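Local coordinates for protein putative agmatinase (Clostridium difficile, PDB 3LHL) that probably hydrolyses agmatine to putrescine and urea, as a manganese-dependent member of the arginase family, at residues A[126-131]-A[141-146]; A[148-153]-A[172-177]; A[8-13]-A[90-95]. One frame throughout, in Å; residues are numbered along the deposited sequence.

Contact 1. Residues A[126-131]-A[141-146]; sequences LREEYN and IKRIWD. With PO4 (phosphate ion), chain F.
Glu-128 reaches from the loop to two basic side chains of helix 140-148 and divides its carboxylate between them. Its CG stands anti to the backbone N (chi1 -177°) and the chain bends at the next bond, which turns the carboxylate toward the helix. Lys-142 NZ meets OE1 of Glu-128 at 2.7 Å, nearly in line with the C-O bond. OE2 of Glu-128 goes to NH2 of Arg-143 at 2.6 Å, a salt bridge whose hydrogen bond is bent and weak. The Glu-128 and Arg-143 side chains cross at about a right angle, and the carboxylate and guanidinium planes are 59° apart. Through its other terminal nitrogen the guanidinium is held by Asp-146, with NH1 of Arg-143 2.6 Å from OD2 of Asp-146, and its NE is bonded to the carbonyl of Lys-134. The four charged residues form one network on a partly exposed flank of the helix.

In the α/β fold of the arginase family this loop follows strand 115-120, directly after the manganese ligands Asp-121, His-123 and Asp-125, and the chain then runs on into the helix. Closer to the metals the contact turns apolar: CD2 of Leu-126 lies 3.5 Å from CG2 of Ile-141, the two side chains crossing obliquely, and the Ile-141 side chain is itself about 4 Å from that of Asp-125. Between the two regions the aliphatic part of Lys-142 runs past the loop backbone, its CB 3.3 Å from O of Leu-126. A water donates to that same carbonyl and makes a weak bond with Lys-142 NZ. Farther out, Tyr-130 OH donates to O1 of a phosphate ion, probably from the crystallisation liquor, at 2.6 Å, the oxygen lying at the ring edge.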
loop_
_atom_site.group_PDB
_atom_site.type_symbol
_atom_site.label_atom_id
_atom_site.label_comp_id
_atom_site.label_asym_id
_atom_site.label_seq_id
_atom_site.Cartn_x
_atom_site.Cartn_y
_atom_site.Cartn_z
ATOM N N LEU A 126 -1.459 -12.608 7.639
ATOM C CA LEU A 126 -2.365 -12.850 8.747
ATOM C C LEU A 126 -1.765 -13.591 9.942
ATOM O O LEU A 126 -2.410 -13.710 10.981
ATOM C CB LEU A 126 -3.603 -13.594 8.243
ATOM C CG LEU A 126 -4.621 -12.763 7.455
ATOM C CD1 LEU A 126 -5.772 -13.639 7.000
ATOM C CD2 LEU A 126 -5.142 -11.630 8.336
ATOM N N ARG A 127 -0.539 -14.084 9.826
ATOM C CA ARG A 127 0.025 -14.801 10.961
ATOM C C ARG A 127 0.203 -13.879 12.167
ATOM O O ARG A 127 0.461 -12.682 12.020
ATOM C CB ARG A 127 1.346 -15.477 10.585
ATOM C CG ARG A 127 2.521 -14.562 10.327
ATOM C CD ARG A 127 3.653 -15.391 9.729
ATOM N NE ARG A 127 3.248 -15.942 8.436
ATOM C CZ ARG A 127 3.853 -16.951 7.817
ATOM N NH1 ARG A 127 4.905 -17.545 8.368
ATOM N NH2 ARG A 127 3.406 -17.361 6.638
ATOM N N GLU A 128 0.039 -14.454 13.355
ATOM C CA GLU A 128 0.143 -13.725 14.615
ATOM C C GLU A 128 1.558 -13.205 14.874
ATOM O O GLU A 128 1.735 -12.097 15.374
ATOM C CB GLU A 128 -0.312 -14.636 15.758
ATOM C CG GLU A 128 -0.324 -13.997 17.149
ATOM C CD GLU A 128 -1.202 -12.755 17.241
ATOM O OE1 GLU A 128 -2.232 -12.681 16.538
ATOM O OE2 GLU A 128 -0.866 -11.856 18.036
ATOM N N GLU A 129 2.562 -14.006 14.530
ATOM C CA GLU A 129 3.949 -13.605 14.724
ATOM C C GLU A 129 4.826 -14.088 13.586
ATOM O O GLU A 129 4.452 -14.980 12.828
ATOM C CB GLU A 129 4.528 -14.182 16.022
ATOM C CG GLU A 129 3.903 -13.708 17.314
ATOM C CD GLU A 129 4.744 -14.112 18.518
ATOM O OE1 GLU A 129 5.369 -15.197 18.475
ATOM O OE2 GLU A 129 4.778 -13.351 19.508
ATOM N N TYR A 130 6.007 -13.490 13.488
ATOM C CA TYR A 130 6.984 -13.866 12.484
ATOM C C TYR A 130 8.335 -13.520 13.095
ATOM O O TYR A 130 8.545 -12.398 13.555
ATOM C CB TYR A 130 6.757 -13.100 11.178
ATOM C CG TYR A 130 7.637 -13.583 10.043
ATOM C CD1 TYR A 130 7.635 -14.923 9.657
ATOM C CD2 TYR A 130 8.487 -12.702 9.368
ATOM C CE1 TYR A 130 8.461 -15.383 8.628
ATOM C CE2 TYR A 130 9.317 -13.146 8.337
ATOM C CZ TYR A 130 9.300 -14.488 7.973
ATOM O OH TYR A 130 10.129 -14.937 6.969
ATOM N N ASN A 131 9.241 -14.491 13.114
ATOM C CA ASN A 131 10.558 -14.291 13.710
ATOM C C ASN A 131 10.380 -13.836 15.158
ATOM O O ASN A 131 11.085 -12.949 15.634
ATOM C CB ASN A 131 11.368 -13.252 12.925
ATOM C CG ASN A 131 11.742 -13.735 11.531
ATOM O OD1 ASN A 131 12.131 -14.889 11.350
ATOM N ND2 ASN A 131 11.635 -12.849 10.541
ATOM N N ILE A 141 -1.583 -7.380 8.580
ATOM C CA ILE A 141 -3.031 -7.446 8.440
ATOM C C ILE A 141 -3.700 -8.020 9.682
ATOM O O ILE A 141 -4.830 -7.654 10.008
ATOM C CB ILE A 141 -3.443 -8.263 7.187
ATOM C CG1 ILE A 141 -2.868 -7.595 5.936
ATOM C CG2 ILE A 141 -4.968 -8.326 7.068
ATOM C CD1 ILE A 141 -3.273 -6.140 5.779
ATOM N N LYS A 142 -3.007 -8.918 10.378
ATOM C CA LYS A 142 -3.557 -9.499 11.595
ATOM C C LYS A 142 -3.640 -8.374 12.625
ATOM O O LYS A 142 -4.624 -8.255 13.351
ATOM C CB LYS A 142 -2.657 -10.623 12.110
ATOM C CG LYS A 142 -3.189 -11.329 13.352
ATOM C CD LYS A 142 -4.535 -11.998 13.084
ATOM C CE LYS A 142 -5.142 -12.554 14.362
ATOM N NZ LYS A 142 -4.269 -13.576 15.008
ATOM N N ARG A 143 -2.603 -7.541 12.672
ATOM C CA ARG A 143 -2.583 -6.414 13.599
ATOM C C ARG A 143 -3.755 -5.489 13.305
ATOM O O ARG A 143 -4.429 -5.019 14.220
ATOM C CB ARG A 143 -1.280 -5.623 13.469
ATOM C CG ARG A 143 -0.081 -6.347 14.031
ATOM C CD ARG A 143 -0.340 -6.755 15.475
ATOM N NE ARG A 143 0.231 -8.069 15.716
ATOM C CZ ARG A 143 -0.463 -9.136 16.088
ATOM N NH1 ARG A 143 -1.772 -9.056 16.280
ATOM N NH2 ARG A 143 0.159 -10.294 16.239
ATOM N N ILE A 144 -3.992 -5.235 12.022
ATOM C CA ILE A 144 -5.085 -4.370 11.618
ATOM C C ILE A 144 -6.438 -5.001 11.923
ATOM O O ILE A 144 -7.374 -4.308 12.306
ATOM C CB ILE A 144 -4.989 -4.021 10.119
ATOM C CG1 ILE A 144 -3.769 -3.113 9.896
ATOM C CG2 ILE A 144 -6.289 -3.369 9.645
ATOM C CD1 ILE A 144 -3.511 -2.730 8.450
ATOM N N TRP A 145 -6.542 -6.315 11.766
ATOM C CA TRP A 145 -7.796 -6.992 12.061
ATOM C C TRP A 145 -8.118 -6.850 13.553
ATOM O O TRP A 145 -9.286 -6.761 13.936
ATOM C CB TRP A 145 -7.715 -8.473 11.698
ATOM C CG TRP A 145 -8.961 -9.218 12.061
ATOM C CD1 TRP A 145 -10.141 -9.235 11.369
ATOM C CD2 TRP A 145 -9.174 -10.004 13.241
ATOM N NE1 TRP A 145 -11.078 -9.985 12.049
ATOM C CE2 TRP A 145 -10.510 -10.468 13.199
ATOM C CE3 TRP A 145 -8.365 -10.361 14.330
ATOM C CZ2 TRP A 145 -11.057 -11.272 14.209
ATOM C CZ3 TRP A 145 -8.906 -11.160 15.334
ATOM C CH2 TRP A 145 -10.243 -11.607 15.266
ATOM N N ASP A 146 -7.084 -6.836 14.391
ATOM C CA ASP A 146 -7.291 -6.679 15.825
ATOM C C ASP A 146 -7.933 -5.322 16.100
ATOM O O ASP A 146 -8.548 -5.120 17.145
ATOM C CB ASP A 146 -5.968 -6.763 16.599
ATOM C CG ASP A 146 -5.459 -8.179 16.737
ATOM O OD1 ASP A 146 -6.283 -9.114 16.744
ATOM O OD2 ASP A 146 -4.230 -8.359 16.857
HETATM P P PO4 F . 12.540 -12.141 6.077
HETATM O O1 PO4 F . 11.437 -13.059 5.694
HETATM O O2 PO4 F . 12.011 -11.064 6.952
HETATM O O3 PO4 F . 13.585 -12.902 6.811
HETATM O O4 PO4 F . 13.130 -11.539 4.850
HETATM O O HOH W 1 -3.301 -16.125 13.021
#

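Contact 2. Residues A[148-153]-A[172-177]; sequences VGDNKI and EKHTYM
His-174 and Asp-150 bind each other across the two turns. From CB outward, the histidine first passes the carboxylate: CB of His-174 is 3.2 Å from OD1 of Asp-150. CG lies 3.3 Å from the same OD1 of Asp-150, ND1 donates to that oxygen at 2.6 Å, and CE1 passes 4.0 Å from OD2 of Asp-150. OD1 lies in the ring plane, the N-H reaching it on the syn side of the carboxylate, 22° out of the carboxylate plane. At the far edge NE2 gives its N-H to OE1 of Glu-172, 3.1 Å away and also in the ring plane, while the carbonyl O of Glu-172 sits over the centre of one ring face. Bonds from both ring nitrogens thus fix the rotation of the imidazole.

Two waters knit the backbones together: one joins O of Gly-149, N of Ile-153 and O of His-174, and the other runs from N of Asn-151 to O of Lys-173. Next comes a direct bond, Tyr-176 N to Ile-153 O at 2.8 Å and almost straight, where CB of Ile-153 also packs against CB of Thr-175 at 4.0 Å.

That bond belongs to the parallel pairing of strand 153-158 with 176-179, the outermost strand on this side of the main sheet. Gly-149 and Lys-173, both with positive phi, lead the chain out of helices 140-148 and 163-170, and Phe-168 of the latter helix packs against the His-174 ring.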
loop_
_atom_site.group_PDB
_atom_site.type_symbol
_atom_site.label_atom_id
_atom_site.label_comp_id
_atom_site.label_asym_id
_atom_site.label_seq_id
_atom_site.Cartn_x
_atom_site.Cartn_y
_atom_site.Cartn_z
ATOM N N VAL A 148 -10.008 -3.442 13.566
ATOM C CA VAL A 148 -11.314 -3.302 12.921
ATOM C C VAL A 148 -12.250 -4.497 13.017
ATOM O O VAL A 148 -13.468 -4.341 12.907
ATOM C CB VAL A 148 -11.156 -2.951 11.422
ATOM C CG1 VAL A 148 -10.371 -1.649 11.273
ATOM C CG2 VAL A 148 -10.459 -4.095 10.686
ATOM N N GLY A 149 -11.698 -5.691 13.200
ATOM C CA GLY A 149 -12.546 -6.866 13.295
ATOM C C GLY A 149 -13.036 -7.350 11.941
ATOM O O GLY A 149 -12.563 -6.888 10.898
ATOM N N ASP A 150 -14.001 -8.267 11.958
ATOM C CA ASP A 150 -14.544 -8.852 10.736
ATOM C C ASP A 150 -15.328 -7.911 9.824
ATOM O O ASP A 150 -15.800 -6.850 10.242
ATOM C CB ASP A 150 -15.442 -10.044 11.074
ATOM C CG ASP A 150 -14.759 -11.068 11.969
ATOM O OD1 ASP A 150 -13.522 -11.234 11.881
ATOM O OD2 ASP A 150 -15.474 -11.722 12.755
ATOM N N ASN A 151 -15.460 -8.329 8.568
ATOM C CA ASN A 151 -16.210 -7.594 7.557
ATOM C C ASN A 151 -15.700 -6.193 7.264
ATOM O O ASN A 151 -16.474 -5.312 6.907
ATOM C CB ASN A 151 -17.682 -7.536 7.976
ATOM C CG ASN A 151 -18.268 -8.920 8.211
ATOM O OD1 ASN A 151 -18.940 -9.162 9.211
ATOM N ND2 ASN A 151 -18.009 -9.836 7.287
ATOM N N LYS A 152 -14.398 -5.982 7.415
ATOM C CA LYS A 152 -13.818 -4.669 7.146
ATOM C C LYS A 152 -12.609 -4.786 6.221
ATOM O O LYS A 152 -12.265 -3.840 5.512
ATOM C CB LYS A 152 -13.371 -4.003 8.452
ATOM C CG LYS A 152 -14.401 -4.029 9.569
ATOM C CD LYS A 152 -15.672 -3.286 9.197
ATOM C CE LYS A 152 -15.412 -1.815 8.955
ATOM N NZ LYS A 152 -16.693 -1.069 8.818
ATOM N N ILE A 153 -11.970 -5.951 6.239
ATOM C CA ILE A 153 -10.776 -6.182 5.438
ATOM C C ILE A 153 -11.045 -7.021 4.198
ATOM O O ILE A 153 -11.683 -8.073 4.273
ATOM C CB ILE A 153 -9.694 -6.857 6.300
ATOM C CG1 ILE A 153 -9.470 -6.014 7.563
ATOM C CG2 ILE A 153 -8.401 -7.017 5.508
ATOM C CD1 ILE A 153 -8.543 -6.643 8.577
ATOM N N GLU A 172 -13.047 -19.158 8.801
ATOM C CA GLU A 172 -13.483 -18.343 9.927
ATOM C C GLU A 172 -14.053 -16.996 9.476
ATOM O O GLU A 172 -14.606 -16.251 10.280
ATOM C CB GLU A 172 -12.320 -18.134 10.896
ATOM C CG GLU A 172 -11.782 -19.431 11.480
ATOM C CD GLU A 172 -10.692 -19.203 12.513
ATOM O OE1 GLU A 172 -10.947 -18.474 13.498
ATOM O OE2 GLU A 172 -9.581 -19.756 12.342
ATOM N N LYS A 173 -13.901 -16.688 8.191
ATOM C CA LYS A 173 -14.432 -15.456 7.609
ATOM C C LYS A 173 -14.087 -14.157 8.341
ATOM O O LYS A 173 -14.913 -13.254 8.430
ATOM C CB LYS A 173 -15.958 -15.563 7.494
ATOM C CG LYS A 173 -16.444 -16.860 6.872
ATOM C CD LYS A 173 -17.946 -16.838 6.638
ATOM C CE LYS A 173 -18.434 -18.139 6.004
ATOM N NZ LYS A 173 -19.890 -18.086 5.672
ATOM N N HIS A 174 -12.869 -14.048 8.854
ATOM C CA HIS A 174 -12.476 -12.838 9.556
ATOM C C HIS A 174 -12.124 -11.713 8.578
ATOM O O HIS A 174 -12.062 -10.544 8.957
ATOM C CB HIS A 174 -11.309 -13.137 10.496
ATOM C CG HIS A 174 -11.693 -13.990 11.668
ATOM N ND1 HIS A 174 -12.633 -13.598 12.599
ATOM C CD2 HIS A 174 -11.272 -15.217 12.053
ATOM C CE1 HIS A 174 -12.772 -14.547 13.506
ATOM N NE2 HIS A 174 -11.958 -15.540 13.199
ATOM N N THR A 175 -11.906 -12.075 7.316
ATOM C CA THR A 175 -11.598 -11.095 6.277
ATOM C C THR A 175 -12.124 -11.643 4.967
ATOM O O THR A 175 -12.406 -12.834 4.857
ATOM C CB THR A 175 -10.072 -10.879 6.074
ATOM O OG1 THR A 175 -9.531 -11.985 5.341
ATOM C CG2 THR A 175 -9.346 -10.765 7.414
ATOM N N TYR A 176 -12.276 -10.773 3.978
ATOM C CA TYR A 176 -12.704 -11.220 2.665
ATOM C C TYR A 176 -11.397 -11.414 1.911
ATOM O O TYR A 176 -10.523 -10.547 1.948
ATOM C CB TYR A 176 -13.533 -10.162 1.942
ATOM C CG TYR A 176 -13.682 -10.491 0.479
ATOM C CD1 TYR A 176 -14.635 -11.412 0.047
ATOM C CD2 TYR A 176 -12.812 -9.944 -0.468
ATOM C CE1 TYR A 176 -14.720 -11.787 -1.292
ATOM C CE2 TYR A 176 -12.888 -10.309 -1.808
ATOM C CZ TYR A 176 -13.845 -11.232 -2.213
ATOM O OH TYR A 176 -13.928 -11.597 -3.535
HETATM N N MSE A 177 -11.259 -12.539 1.223
HETATM C CA MSE A 177 -10.028 -12.795 0.499
HETATM C C MSE A 177 -10.220 -13.444 -0.856
HETATM O O MSE A 177 -10.871 -14.478 -0.964
HETATM C CB MSE A 177 -9.109 -13.682 1.343
HETATM C CG MSE A 177 -7.801 -14.042 0.662
HETATM SE SE MSE A 177 -6.713 -15.244 1.720
HETATM C CE MSE A 177 -6.103 -13.989 3.070
HETATM O O HOH W 2 -12.233 -7.870 8.242
HETATM O O HOH W 3 -14.858 -10.592 7.238
#

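Contact 3. Residues A[8-13]-A[90-95]; sequences SNLIVF and VPFMIG
Two neighbouring parallel strands of the main β-sheet, 10-15 and 90-95, pair here; the axes of 10-13 and 90-95 approach to 4.7 Å and are inclined by 21°. The bonds alternate as parallel strands require: Val-90 N to Asn-9 O at 2.8 Å, Ile-11 N to Val-90 O, Phe-92 N to Ile-11 O, Phe-13 N to Phe-92 O, and Ile-94 N to Phe-13 O at 2.9 Å.

On the face carrying Leu-10, Val-12, Val-90 and Phe-92, CD1 of Leu-10 touches CG1 of Val-90 at 3.6 Å and CB of Phe-92 at 3.8 Å. Val-12 runs alongside Phe-92, its CG2 4.0 Å from CB of Phe-92. Helix 258-278 covers this face through Leu-267 and Ser-275, whereas helix 70-86 covers the other, the two-sided α/β/α layering of the arginase fold.

On that other face Phe-13 takes chi1 of 67°, with CG between its backbone N and carbonyl carbon, which swings the ring over strand 90-95. Met-93, a selenomethionine, sets its CB 4.2 Å from the Phe-13 ring centroid as an off-centre CH-pi contact, and its SE makes an oblique Met-aromatic contact. CB of Pro-91 comes to the edge of the same ring, 4.2 Å from CE2 of Phe-13.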
loop_
_atom_site.group_PDB
_atom_site.type_symbol
_atom_site.label_atom_id
_atom_site.label_comp_id
_atom_site.label_asym_id
_atom_site.label_seq_id
_atom_site.Cartn_x
_atom_site.Cartn_y
_atom_site.Cartn_z
ATOM N N SER A 8 -2.145 21.471 -1.187
ATOM C CA SER A 8 -2.432 20.121 -1.670
ATOM C C SER A 8 -3.343 19.298 -0.763
ATOM O O SER A 8 -3.345 19.469 0.454
ATOM C CB SER A 8 -1.121 19.363 -1.890
ATOM O OG SER A 8 -0.268 20.046 -2.796
ATOM N N ASN A 9 -4.122 18.409 -1.373
ATOM C CA ASN A 9 -5.020 17.534 -0.629
ATOM C C ASN A 9 -4.375 16.161 -0.433
ATOM O O ASN A 9 -4.775 15.396 0.443
ATOM C CB ASN A 9 -6.354 17.373 -1.365
ATOM C CG ASN A 9 -7.111 18.682 -1.498
ATOM O OD1 ASN A 9 -7.345 19.380 -0.511
ATOM N ND2 ASN A 9 -7.502 19.018 -2.723
ATOM N N LEU A 10 -3.376 15.857 -1.256
ATOM C CA LEU A 10 -2.668 14.583 -1.176
ATOM C C LEU A 10 -1.210 14.840 -0.798
ATOM O O LEU A 10 -0.495 15.572 -1.493
ATOM C CB LEU A 10 -2.740 13.859 -2.522
ATOM C CG LEU A 10 -2.148 12.448 -2.636
ATOM C CD1 LEU A 10 -2.848 11.498 -1.665
ATOM C CD2 LEU A 10 -2.301 11.954 -4.076
ATOM N N ILE A 11 -0.781 14.244 0.310
ATOM C CA ILE A 11 0.580 14.406 0.807
ATOM C C ILE A 11 1.331 13.082 0.686
ATOM O O ILE A 11 1.036 12.113 1.395
ATOM C CB ILE A 11 0.577 14.850 2.287
ATOM C CG1 ILE A 11 -0.344 16.066 2.462
ATOM C CG2 ILE A 11 2.000 15.173 2.742
ATOM C CD1 ILE A 11 0.043 17.277 1.627
ATOM N N VAL A 12 2.301 13.061 -0.221
ATOM C CA VAL A 12 3.116 11.884 -0.493
ATOM C C VAL A 12 4.426 11.961 0.276
ATOM O O VAL A 12 5.126 12.971 0.219
ATOM C CB VAL A 12 3.467 11.792 -1.995
ATOM C CG1 VAL A 12 4.251 10.527 -2.267
ATOM C CG2 VAL A 12 2.201 11.851 -2.834
ATOM N N PHE A 13 4.760 10.895 0.994
ATOM C CA PHE A 13 6.007 10.877 1.744
ATOM C C PHE A 13 6.579 9.471 1.760
ATOM O O PHE A 13 5.848 8.483 1.641
ATOM C CB PHE A 13 5.797 11.422 3.173
ATOM C CG PHE A 13 4.930 10.559 4.048
ATOM C CD1 PHE A 13 5.502 9.662 4.948
ATOM C CD2 PHE A 13 3.542 10.652 3.983
ATOM C CE1 PHE A 13 4.706 8.869 5.776
ATOM C CE2 PHE A 13 2.733 9.863 4.804
ATOM C CZ PHE A 13 3.318 8.970 5.703
ATOM N N VAL A 90 -5.038 13.719 2.614
ATOM C CA VAL A 90 -4.827 12.300 2.421
ATOM C C VAL A 90 -3.352 11.936 2.469
ATOM O O VAL A 90 -2.541 12.486 1.726
ATOM C CB VAL A 90 -5.409 11.838 1.064
ATOM C CG1 VAL A 90 -5.133 10.352 0.846
ATOM C CG2 VAL A 90 -6.899 12.111 1.027
ATOM N N PRO A 91 -2.982 11.021 3.375
ATOM C CA PRO A 91 -1.583 10.612 3.470
ATOM C C PRO A 91 -1.324 9.499 2.458
ATOM O O PRO A 91 -2.085 8.534 2.382
ATOM C CB PRO A 91 -1.460 10.122 4.913
ATOM C CG PRO A 91 -2.813 9.524 5.171
ATOM C CD PRO A 91 -3.755 10.539 4.536
ATOM N N PHE A 92 -0.273 9.656 1.663
ATOM C CA PHE A 92 0.101 8.653 0.682
ATOM C C PHE A 92 1.545 8.283 1.002
ATOM O O PHE A 92 2.477 9.018 0.685
ATOM C CB PHE A 92 -0.017 9.218 -0.733
ATOM C CG PHE A 92 0.061 8.176 -1.814
ATOM C CD1 PHE A 92 -0.326 8.482 -3.111
ATOM C CD2 PHE A 92 0.532 6.896 -1.542
ATOM C CE1 PHE A 92 -0.246 7.530 -4.128
ATOM C CE2 PHE A 92 0.615 5.932 -2.554
ATOM C CZ PHE A 92 0.226 6.254 -3.847
HETATM N N MSE A 93 1.711 7.135 1.648
HETATM C CA MSE A 93 3.015 6.652 2.063
HETATM C C MSE A 93 3.657 5.680 1.067
HETATM O O MSE A 93 3.005 4.767 0.547
HETATM C CB MSE A 93 2.870 5.995 3.441
HETATM C CG MSE A 93 4.154 5.503 4.085
HETATM SE SE MSE A 93 3.844 4.929 5.933
HETATM C CE MSE A 93 2.538 3.532 5.588
ATOM N N ILE A 94 4.937 5.915 0.793
ATOM C CA ILE A 94 5.729 5.078 -0.103
ATOM C C ILE A 94 6.743 4.467 0.840
ATOM O O ILE A 94 7.806 5.037 1.080
ATOM C CB ILE A 94 6.516 5.899 -1.132
ATOM C CG1 ILE A 94 5.576 6.806 -1.928
ATOM C CG2 ILE A 94 7.286 4.961 -2.044
ATOM C CD1 ILE A 94 4.466 6.077 -2.641
ATOM N N GLY A 95 6.429 3.306 1.383
ATOM C CA GLY A 95 7.354 2.738 2.332
ATOM C C GLY A 95 8.283 1.650 1.866
ATOM O O GLY A 95 8.466 1.391 0.670
#

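How the contacts relate
Contact 3 is buried in the main sheet, whereas contacts 1 and 2 are partly exposed and lie close together toward the other end, their centres 13 Å apart. Backbone bonds and apolar side chains make up contact 3; charges dominate contact 1, and contact 2 combines a histidine-carboxylate bond with waters and part of a strand pairing. Contacts 2 and 3 reach the same sheet, but with centres 26 Å apart. Contact 1 uses helix 140-148 and contact 2 the loop that leaves it: Trp-145 NE1 probably bonds to Asp-150 OD1 at 2.7 Å, and the indole packs edge-to-face on His-174. Contact 1 comes nearest the manganese, with the side chain of Ile-141 about 6 Å from a bound ion.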